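PDB 3L0G: nicotinate-nucleotide pyrophosphorylase from Ehrlichia chaffeensis, which probably catalyses the conversion of quinolinate and phosphoribosyl pyrophosphate to nicotinate mononucleotide, carbon dioxide and pyrophosphate, a step of NAD(+) biosynthesis. Local coordinates for residues Val66-Pro71 and Gln124-Ile129; Lys146-Arg151 and Glu171-Asn176; Glu87-Asp92 and Leu102-Ala107. All blocks are in the same frame, centred on the assembly; numbering follows the deposited sequence. Where two conformers were deposited one is given.

Contact 1. Residues Val66-Pro71 and Gln124-Ile129; sequences VVCGIP and QHASGI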
loop_
_atom_site.group_PDB
_atom_site.type_symbol
_atom_site.label_atom_id
_atom_site.label_comp_id
_atom_site.label_asym_id
_atom_site.label_seq_id
_atom_site.Cartn_x
_atom_site.Cartn_y
_atom_site.Cartn_z
ATOM N N VAL C 66 8.951 -23.059 14.767
ATOM C CA VAL C 66 8.929 -23.201 13.321
ATOM C C VAL C 66 9.233 -21.815 12.780
ATOM O O VAL C 66 8.520 -20.851 13.097
ATOM C CB VAL C 66 7.586 -23.709 12.796
ATOM C CG1 VAL C 66 7.613 -23.703 11.305
ATOM C CG2 VAL C 66 7.271 -25.181 13.329
ATOM N N VAL C 67 10.303 -21.695 12.002
ATOM C CA VAL C 67 10.743 -20.386 11.499
ATOM C C VAL C 67 9.725 -19.856 10.510
ATOM O O VAL C 67 9.309 -20.593 9.604
ATOM C CB VAL C 67 12.141 -20.466 10.820
ATOM C CG1 VAL C 67 12.519 -19.139 10.173
ATOM C CG2 VAL C 67 13.225 -20.846 11.835
ATOM N N CYS C 68 9.307 -18.601 10.683
ATOM C CA CYS C 68 8.414 -17.956 9.704
ATOM C C CYS C 68 8.620 -16.442 9.707
ATOM O O CYS C 68 8.796 -15.839 10.757
ATOM C CB CYS C 68 6.964 -18.302 9.993
ATOM S SG CYS C 68 5.832 -18.007 8.562
ATOM N N GLY C 69 8.618 -15.834 8.529
ATOM C CA GLY C 69 8.772 -14.383 8.395
ATOM C C GLY C 69 10.137 -13.952 7.915
ATOM O O GLY C 69 10.416 -12.756 7.872
ATOM N N ILE C 70 11.009 -14.912 7.575
ATOM C CA ILE C 70 12.353 -14.564 7.086
ATOM C C ILE C 70 12.348 -13.670 5.836
ATOM O O ILE C 70 13.185 -12.753 5.737
ATOM C CB ILE C 70 13.248 -15.799 6.851
ATOM C CG1 ILE C 70 13.542 -16.516 8.151
ATOM C CG2 ILE C 70 14.596 -15.387 6.230
ATOM C CD1 ILE C 70 14.501 -15.729 9.059
ATOM N N PRO C 71 11.416 -13.904 4.877
ATOM C CA PRO C 71 11.425 -12.967 3.714
ATOM C C PRO C 71 11.161 -11.503 4.092
ATOM O O PRO C 71 11.624 -10.604 3.409
ATOM C CB PRO C 71 10.329 -13.532 2.785
ATOM C CG PRO C 71 10.274 -15.061 3.156
ATOM C CD PRO C 71 10.479 -15.033 4.677
ATOM N N GLN C 124 8.347 -12.801 15.205
ATOM C CA GLN C 124 7.735 -13.358 16.397
ATOM C C GLN C 124 6.233 -13.694 16.161
ATOM O O GLN C 124 5.739 -14.711 16.642
ATOM C CB GLN C 124 7.884 -12.389 17.581
ATOM C CG GLN C 124 9.313 -12.188 18.090
ATOM C CD GLN C 124 9.341 -11.308 19.359
ATOM O OE1 GLN C 124 9.344 -11.807 20.466
ATOM N NE2 GLN C 124 9.295 -10.035 19.185
ATOM N N HIS C 125 5.515 -12.819 15.461
ATOM C CA HIS C 125 4.120 -13.081 15.082
ATOM C C HIS C 125 4.030 -14.248 14.098
ATOM O O HIS C 125 3.319 -15.257 14.355
ATOM C CB HIS C 125 3.569 -11.828 14.437
ATOM C CG HIS C 125 2.148 -11.924 13.966
ATOM N ND1 HIS C 125 1.105 -11.348 14.656
ATOM C CD2 HIS C 125 1.609 -12.467 12.845
ATOM C CE1 HIS C 125 -0.021 -11.549 13.981
ATOM N NE2 HIS C 125 0.260 -12.236 12.891
ATOM N N ALA C 126 4.757 -14.133 12.977
ATOM C CA ALA C 126 4.696 -15.151 11.930
ATOM C C ALA C 126 5.126 -16.504 12.486
ATOM O O ALA C 126 4.487 -17.503 12.203
ATOM C CB ALA C 126 5.536 -14.762 10.679
ATOM N N SER C 127 6.203 -16.540 13.284
ATOM C CA SER C 127 6.682 -17.801 13.832
ATOM C C SER C 127 5.711 -18.383 14.878
ATOM O O SER C 127 5.583 -19.615 15.007
ATOM C CB SER C 127 8.114 -17.666 14.395
ATOM O OG SER C 127 9.063 -17.525 13.341
ATOM N N GLY C 128 5.025 -17.513 15.621
ATOM C CA GLY C 128 3.991 -17.984 16.553
ATOM C C GLY C 128 2.874 -18.719 15.836
ATOM O O GLY C 128 2.449 -19.791 16.252
ATOM N N ILE C 129 2.407 -18.167 14.730
ATOM C CA ILE C 129 1.378 -18.856 13.929
ATOM C C ILE C 129 1.885 -20.169 13.302
ATOM O O ILE C 129 1.248 -21.204 13.405
ATOM C CB ILE C 129 0.816 -17.918 12.878
ATOM C CG1 ILE C 129 0.093 -16.757 13.583
ATOM C CG2 ILE C 129 -0.123 -18.667 11.910
ATOM C CD1 ILE C 129 -0.334 -15.588 12.634
#
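Ser-127 keeps OG beside its own backbone N (chi1 -72°), which aims the hydroxyl from the flank of helix 116-139 at the backbone of Cys-68; Cys-68 in turn has SG anti to its N (chi1 -162°), bringing the thiol next to the methyl of Ala-126. A hydrogen bond runs from Cys-68 N to Ser-127 OG, 2.9 Å long and clearly bent at the hydrogen. The hydroxyl also lies 3.1 Å from Cys-68 O, and Ser-127 CB comes within 3.5 Å of Val-66 O, so this one side chain meets the backbone at several points as the chain passes the helix. Beside it, Cys-68 and Ala-126 interlock: Cys-68 CB rests 3.4 Å from Ala-126 O, and Ala-126 CB lies at the same 3.4 Å from Cys-68 O. The thiol SG stands 3.9 Å from Ala-126 CB. Small side chains on both sides thus let the loop lie almost directly on the helix, with 4.5 Å between Cys-68 CA and Ser-127 CA. Gly-69 then turns the chain with a positive phi of 105°, immediately before helix 70-79. All the touching residues are buried. One turn further along helix 116-139, Ser-131 OG bonds both Ser-127 O and Val-66 N and so extends the seam. Helix 158-167 packs on Cys-68 through Ser-164 and Ile-167, while Val-67 leans on Leu-102 of strand 101-108, placing the loop between the long helix and the N-terminal domain's antiparallel sheet.

Contact 2. Residues Lys146-Arg151 and Glu171-Asn176; sequences KIRSTR and ESYRDN. With FMT (formic acid), chain J.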
loop_
_atom_site.group_PDB
_atom_site.type_symbol
_atom_site.label_atom_id
_atom_site.label_comp_id
_atom_site.label_asym_id
_atom_site.label_seq_id
_atom_site.Cartn_x
_atom_site.Cartn_y
_atom_site.Cartn_z
ATOM N N LYS C 146 -6.440 -32.300 6.985
ATOM C CA LYS C 146 -5.607 -31.093 6.856
ATOM C C LYS C 146 -6.118 -29.995 7.791
ATOM O O LYS C 146 -7.324 -29.799 7.941
ATOM C CB LYS C 146 -5.601 -30.597 5.400
ATOM C CG LYS C 146 -5.152 -31.659 4.358
ATOM C CD LYS C 146 -3.704 -32.050 4.612
ATOM C CE LYS C 146 -3.184 -33.054 3.621
ATOM N NZ LYS C 146 -1.730 -33.299 3.866
ATOM N N ILE C 147 -5.204 -29.282 8.431
ATOM C CA ILE C 147 -5.555 -28.129 9.265
ATOM C C ILE C 147 -5.721 -26.897 8.354
ATOM O O ILE C 147 -4.847 -26.630 7.516
ATOM C CB ILE C 147 -4.454 -27.862 10.328
ATOM C CG1 ILE C 147 -4.288 -29.090 11.274
ATOM C CG2 ILE C 147 -4.750 -26.591 11.093
ATOM C CD1 ILE C 147 -5.626 -29.622 11.940
ATOM N N ARG C 148 -6.848 -26.179 8.492
ATOM C CA ARG C 148 -7.099 -24.964 7.710
ATOM C C ARG C 148 -7.185 -23.704 8.530
ATOM O O ARG C 148 -7.588 -23.731 9.704
ATOM C CB ARG C 148 -8.349 -25.063 6.851
ATOM C CG ARG C 148 -8.154 -26.133 5.771
ATOM C CD ARG C 148 -8.613 -25.804 4.396
ATOM N NE ARG C 148 -10.030 -25.979 4.246
ATOM C CZ ARG C 148 -10.654 -26.423 3.152
ATOM N NH1 ARG C 148 -10.002 -26.801 2.063
ATOM N NH2 ARG C 148 -11.977 -26.496 3.169
ATOM N N SER C 149 -6.764 -22.603 7.908
ATOM C CA SER C 149 -6.935 -21.295 8.489
ATOM C C SER C 149 -8.370 -20.875 8.228
ATOM O O SER C 149 -9.111 -21.560 7.496
ATOM C CB SER C 149 -5.957 -20.284 7.900
ATOM O OG SER C 149 -6.100 -20.193 6.479
ATOM N N THR C 150 -8.743 -19.776 8.872
ATOM C CA THR C 150 -10.012 -19.092 8.725
ATOM C C THR C 150 -9.768 -17.628 8.323
ATOM O O THR C 150 -8.649 -17.269 7.998
ATOM C CB THR C 150 -10.756 -19.071 10.054
ATOM O OG1 THR C 150 -9.999 -18.301 10.997
ATOM C CG2 THR C 150 -10.962 -20.521 10.619
ATOM N N ARG C 151 -10.828 -16.799 8.366
ATOM C CA ARG C 151 -10.746 -15.380 8.181
ATOM C C ARG C 151 -10.680 -14.596 9.506
ATOM O O ARG C 151 -10.684 -13.355 9.502
ATOM C CB ARG C 151 -11.892 -14.881 7.268
ATOM C CG ARG C 151 -11.625 -15.235 5.754
ATOM C CD ARG C 151 -12.829 -15.060 4.851
ATOM N NE ARG C 151 -13.455 -13.755 5.021
ATOM C CZ ARG C 151 -14.601 -13.520 5.677
ATOM N NH1 ARG C 151 -15.031 -12.278 5.818
ATOM N NH2 ARG C 151 -15.339 -14.505 6.167
ATOM N N GLU C 171 -3.440 -25.349 5.536
ATOM C CA GLU C 171 -3.950 -25.022 4.200
ATOM C C GLU C 171 -4.992 -23.923 4.328
ATOM O O GLU C 171 -5.289 -23.451 5.448
ATOM C CB GLU C 171 -4.550 -26.284 3.531
ATOM C CG GLU C 171 -3.578 -27.431 3.322
ATOM C CD GLU C 171 -4.099 -28.571 2.379
ATOM O OE1 GLU C 171 -5.287 -28.595 1.970
ATOM O OE2 GLU C 171 -3.301 -29.464 2.086
ATOM N N SER C 172 -5.527 -23.495 3.198
ATOM C CA SER C 172 -6.555 -22.443 3.187
ATOM C C SER C 172 -7.589 -22.652 2.092
ATOM O O SER C 172 -7.225 -22.767 0.948
ATOM C CB SER C 172 -5.912 -21.104 2.939
ATOM O OG SER C 172 -6.883 -20.070 2.876
ATOM N N TYR C 173 -8.872 -22.651 2.462
ATOM C CA TYR C 173 -9.977 -22.688 1.484
ATOM C C TYR C 173 -10.004 -21.481 0.568
ATOM O O TYR C 173 -10.184 -21.601 -0.644
ATOM C CB TYR C 173 -11.316 -22.800 2.206
ATOM C CG TYR C 173 -12.507 -22.812 1.267
ATOM C CD1 TYR C 173 -12.643 -23.797 0.305
ATOM C CD2 TYR C 173 -13.498 -21.864 1.358
ATOM C CE1 TYR C 173 -13.754 -23.804 -0.559
ATOM C CE2 TYR C 173 -14.582 -21.858 0.501
ATOM C CZ TYR C 173 -14.707 -22.810 -0.460
ATOM O OH TYR C 173 -15.812 -22.797 -1.312
ATOM N N ARG C 174 -9.837 -20.302 1.151
ATOM C CA ARG C 174 -9.920 -19.077 0.402
ATOM C C ARG C 174 -9.173 -17.977 1.145
ATOM O O ARG C 174 -9.011 -18.059 2.337
ATOM C CB ARG C 174 -11.385 -18.683 0.201
ATOM C CG ARG C 174 -12.105 -18.150 1.456
ATOM C CD ARG C 174 -13.619 -17.979 1.160
ATOM N NE ARG C 174 -14.361 -17.636 2.366
ATOM C CZ ARG C 174 -15.548 -17.035 2.398
ATOM N NH1 ARG C 174 -16.178 -16.708 1.280
ATOM N NH2 ARG C 174 -16.091 -16.715 3.566
ATOM N N ASP C 175 -8.720 -16.977 0.409
ATOM C CA ASP C 175 -7.980 -15.863 0.958
ATOM C C ASP C 175 -8.915 -14.836 1.563
ATOM O O ASP C 175 -8.600 -14.240 2.575
ATOM C CB ASP C 175 -7.116 -15.204 -0.112
ATOM C CG ASP C 175 -5.896 -16.041 -0.492
ATOM O OD1 ASP C 175 -5.528 -16.988 0.200
ATOM O OD2 ASP C 175 -5.291 -15.721 -1.514
ATOM N N ASN C 176 -10.073 -14.639 0.972
ATOM C CA ASN C 176 -10.984 -13.599 1.416
ATOM C C ASN C 176 -12.348 -13.786 0.772
ATOM O O ASN C 176 -12.629 -14.854 0.299
ATOM C CB ASN C 176 -10.388 -12.227 1.121
ATOM C CG ASN C 176 -10.199 -11.969 -0.347
ATOM O OD1 ASN C 176 -10.745 -12.686 -1.220
ATOM N ND2 ASN C 176 -9.469 -10.892 -0.647
HETATM C C FMT J . -13.737 -18.203 5.876
HETATM O O1 FMT J . -13.201 -18.437 4.784
HETATM O O2 FMT J . -14.717 -17.457 6.000
HETATM O O HOH W 1 -7.206 -26.535 1.432
HETATM O O HOH W 2 -3.698 -20.675 5.545
HETATM O O HOH W 3 -9.885 -22.090 5.227
#
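Arg-148 starts beside Glu-171, its CB 3.7 Å from Glu-171 O, and CG keeps close to the same carbonyl. A turn at chi2 (-136°) then carries CD to the Ser-172 to Tyr-173 peptide, 3.7 Å from Tyr-173 N. A second bend, at chi3, brings NE near Tyr-173 N and CB. The guanidinium lies with one face over Tyr-173 CB, CZ to CB 3.8 Å, and its plane is inclined 43° to the tyrosine ring. NH1 donates in plane to a water at 2.9 Å, which passes a hydrogen bond to Glu-171 OE1; NH2 makes a salt bridge with Glu-255. The backbones run in nearly the same direction and share a single bridge, with Glu-171 N bonded to Ile-147 O at 2.7 Å and Ser-149 N to Glu-171 O at 3.0 Å. This pairing fits the open alpha/beta barrel of the C-terminal domain: strand 146-148 is an end strand of the six parallel strands, and residues 171-176 flank it on the side away from strand 275-277. Another water links Ser-149 O to Tyr-173 N, and Lys-162 NZ bonds both Ser-149 OG and Ser-172 OG. Further along, Arg-151 and Arg-174 converge on a formate, probably from the crystallisation liquor, in a basic cluster consistent with the quinolinate carboxylate site of related enzymes. Arg-174 grips it edge-on with two nearly straight bonds, NE to O1 at 2.8 Å and NH2 to O2, while Arg-151 NH2 adds a third to O2 at 3.0 Å. Lys-184 also bonds the formate, and Arg-151 NH1 forms a salt bridge with Asp-37 of the second subunit.

Contact 3. Residues Glu87-Asp92 and Leu102-Ala107; sequences EIHKKD and LVSGEA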
loop_
_atom_site.group_PDB
_atom_site.type_symbol
_atom_site.label_atom_id
_atom_site.label_comp_id
_atom_site.label_asym_id
_atom_site.label_seq_id
_atom_site.Cartn_x
_atom_site.Cartn_y
_atom_site.Cartn_z
ATOM N N GLU C 87 23.696 -12.815 6.566
ATOM C CA GLU C 87 23.529 -14.141 6.013
ATOM C C GLU C 87 22.378 -14.844 6.721
ATOM O O GLU C 87 22.335 -14.885 7.957
ATOM C CB GLU C 87 24.809 -14.961 6.179
ATOM C CG GLU C 87 24.878 -16.161 5.226
ATOM C CD GLU C 87 25.135 -15.742 3.763
ATOM O OE1 GLU C 87 25.769 -14.684 3.532
ATOM O OE2 GLU C 87 24.705 -16.471 2.854
ATOM N N ILE C 88 21.476 -15.422 5.928
ATOM C CA ILE C 88 20.371 -16.235 6.429
ATOM C C ILE C 88 20.877 -17.623 6.749
ATOM O O ILE C 88 21.538 -18.241 5.922
ATOM C CB ILE C 88 19.272 -16.398 5.381
ATOM C CG1 ILE C 88 18.766 -15.044 4.909
ATOM C CG2 ILE C 88 18.123 -17.145 5.952
ATOM C CD1 ILE C 88 18.238 -14.226 6.003
ATOM N N HIS C 89 20.536 -18.137 7.926
ATOM C CA HIS C 89 20.930 -19.495 8.298
ATOM C C HIS C 89 19.757 -20.453 8.436
ATOM O O HIS C 89 19.947 -21.664 8.452
ATOM C CB HIS C 89 21.718 -19.458 9.600
ATOM C CG HIS C 89 22.907 -18.569 9.542
ATOM N ND1 HIS C 89 23.915 -18.749 8.619
ATOM C CD2 HIS C 89 23.257 -17.495 10.284
ATOM C CE1 HIS C 89 24.824 -17.809 8.783
ATOM N NE2 HIS C 89 24.450 -17.031 9.784
ATOM N N LYS C 90 18.545 -19.920 8.549
ATOM C CA LYS C 90 17.367 -20.747 8.550
ATOM C C LYS C 90 16.328 -20.128 7.594
ATOM O O LYS C 90 16.254 -18.909 7.457
ATOM C CB LYS C 90 16.834 -20.885 9.990
ATOM C CG LYS C 90 17.772 -21.656 10.944
ATOM C CD LYS C 90 17.833 -23.142 10.656
ATOM C CE LYS C 90 18.871 -23.872 11.535
ATOM N NZ LYS C 90 20.286 -23.686 10.995
ATOM N N LYS C 91 15.569 -20.963 6.906
ATOM C CA LYS C 91 14.509 -20.514 6.003
ATOM C C LYS C 91 13.148 -20.803 6.621
ATOM O O LYS C 91 13.011 -21.634 7.538
ATOM C CB LYS C 91 14.603 -21.241 4.636
ATOM N N ASP C 92 12.131 -20.150 6.075
ATOM C CA ASP C 92 10.770 -20.383 6.511
ATOM C C ASP C 92 10.366 -21.857 6.389
ATOM O O ASP C 92 10.578 -22.496 5.368
ATOM C CB ASP C 92 9.804 -19.472 5.748
ATOM C CG ASP C 92 9.730 -18.062 6.341
ATOM O OD1 ASP C 92 10.680 -17.617 7.029
ATOM O OD2 ASP C 92 8.698 -17.394 6.125
ATOM N N LEU C 102 19.038 -17.491 13.467
ATOM C CA LEU C 102 18.302 -17.430 12.235
ATOM C C LEU C 102 19.072 -16.637 11.182
ATOM O O LEU C 102 19.100 -17.027 10.027
ATOM C CB LEU C 102 16.956 -16.742 12.483
ATOM C CG LEU C 102 16.015 -17.356 13.542
ATOM C CD1 LEU C 102 14.622 -16.690 13.437
ATOM C CD2 LEU C 102 15.919 -18.852 13.319
ATOM N N VAL C 103 19.646 -15.504 11.591
ATOM C CA VAL C 103 20.353 -14.592 10.701
ATOM C C VAL C 103 21.472 -13.980 11.497
ATOM O O VAL C 103 21.334 -13.746 12.696
ATOM C CB VAL C 103 19.414 -13.437 10.198
ATOM C CG1 VAL C 103 20.167 -12.484 9.296
ATOM C CG2 VAL C 103 18.213 -13.996 9.458
ATOM N N SER C 104 22.601 -13.731 10.856
ATOM C CA SER C 104 23.662 -13.015 11.505
ATOM C C SER C 104 24.305 -12.068 10.507
ATOM O O SER C 104 24.138 -12.204 9.287
ATOM C CB SER C 104 24.699 -13.999 12.059
ATOM O OG SER C 104 25.431 -14.607 11.019
ATOM N N GLY C 105 25.055 -11.109 11.011
ATOM C CA GLY C 105 25.769 -10.212 10.118
ATOM C C GLY C 105 26.481 -9.056 10.784
ATOM O O GLY C 105 26.732 -9.079 12.001
ATOM N N GLU C 106 26.773 -8.042 9.965
ATOM C CA GLU C 106 27.454 -6.819 10.400
ATOM C C GLU C 106 26.642 -5.623 9.897
ATOM O O GLU C 106 26.165 -5.644 8.771
ATOM C CB GLU C 106 28.875 -6.750 9.819
ATOM C CG GLU C 106 29.613 -8.092 9.707
ATOM C CD GLU C 106 31.138 -7.935 9.635
ATOM O OE1 GLU C 106 31.633 -6.785 9.667
ATOM O OE2 GLU C 106 31.844 -8.961 9.548
ATOM N N ALA C 107 26.490 -4.594 10.726
ATOM C CA ALA C 107 25.721 -3.402 10.337
ATOM C C ALA C 107 26.262 -2.156 11.001
ATOM O O ALA C 107 26.817 -2.235 12.104
ATOM C CB ALA C 107 24.220 -3.581 10.690
#
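His-89 and Ser-104 meet side chain to side chain: the imidazole presents its NE2 edge to Ser-104 OG at 2.9 Å, near the ring plane. Ser-104 OG sits between its own backbone N and carbonyl carbon (chi1 71°), which stands the hydroxyl up from the strand to meet the ring. Next to this pair, Leu-102 O takes two backbone donors. His-89 N reaches it at 2.8 Å, tilted from the carbonyl plane, and Lys-90 N at 3.3 Å on an in-plane lone pair. Further along the strands a reciprocal pair of bonds joins them, Glu-87 N to Ser-104 O at 2.8 Å and Ser-104 N to Glu-87 O at 3.1 Å, making Glu-87 and Ser-104 an antiparallel hydrogen-bonded pair. Ile-88 and Val-103 form the following non-hydrogen-bonded pair; their side chains lie side by side on the other face, packed tightly with Ile-88 CD1 3.5 Å from Val-103 CG2. Lys-90 crosses Leu-102 at about a right angle, its CB 4.0 Å from Leu-102 CD2. Outside this shell, helix 70-79 covers the Ile-88 and Val-103 face through Ile-70, Leu-73 and Glu-74. Strand 54-61 pairs with the other edge of strand 101-108; strand 84-88, which ends at Ile-88, is an outermost strand of the four-stranded antiparallel sheet within this chain. Leu-102 O, gripped by successive N-H groups, ties down the chain where it leaves that strand. The His-89 to Ser-104 bond can run in either direction, so it is compatible with a proton on either imidazole nitrogen.

Contacts 1 and 3 belong to the N-terminal domain and touch; contact 3 is nested in the loop that contact 1 closes, with centres about 14 Å apart. Asp-92 joins them: its OD1 lies 2.8 Å from Ile-70 N and its OD2 2.9 Å from Gly-69 N, probable hydrogen bonds to the first residue of helix 70-79 and to its N-cap residue. Contact 2 follows in the chain, in the C-terminal barrel, where its arginines hold the formate at the probable substrate site. Its centre is about 17 Å from that of contact 1 and about 30 Å from that of contact 3. Helix 116-139, which carries residues 124-129, is followed in the chain by strand 146-148.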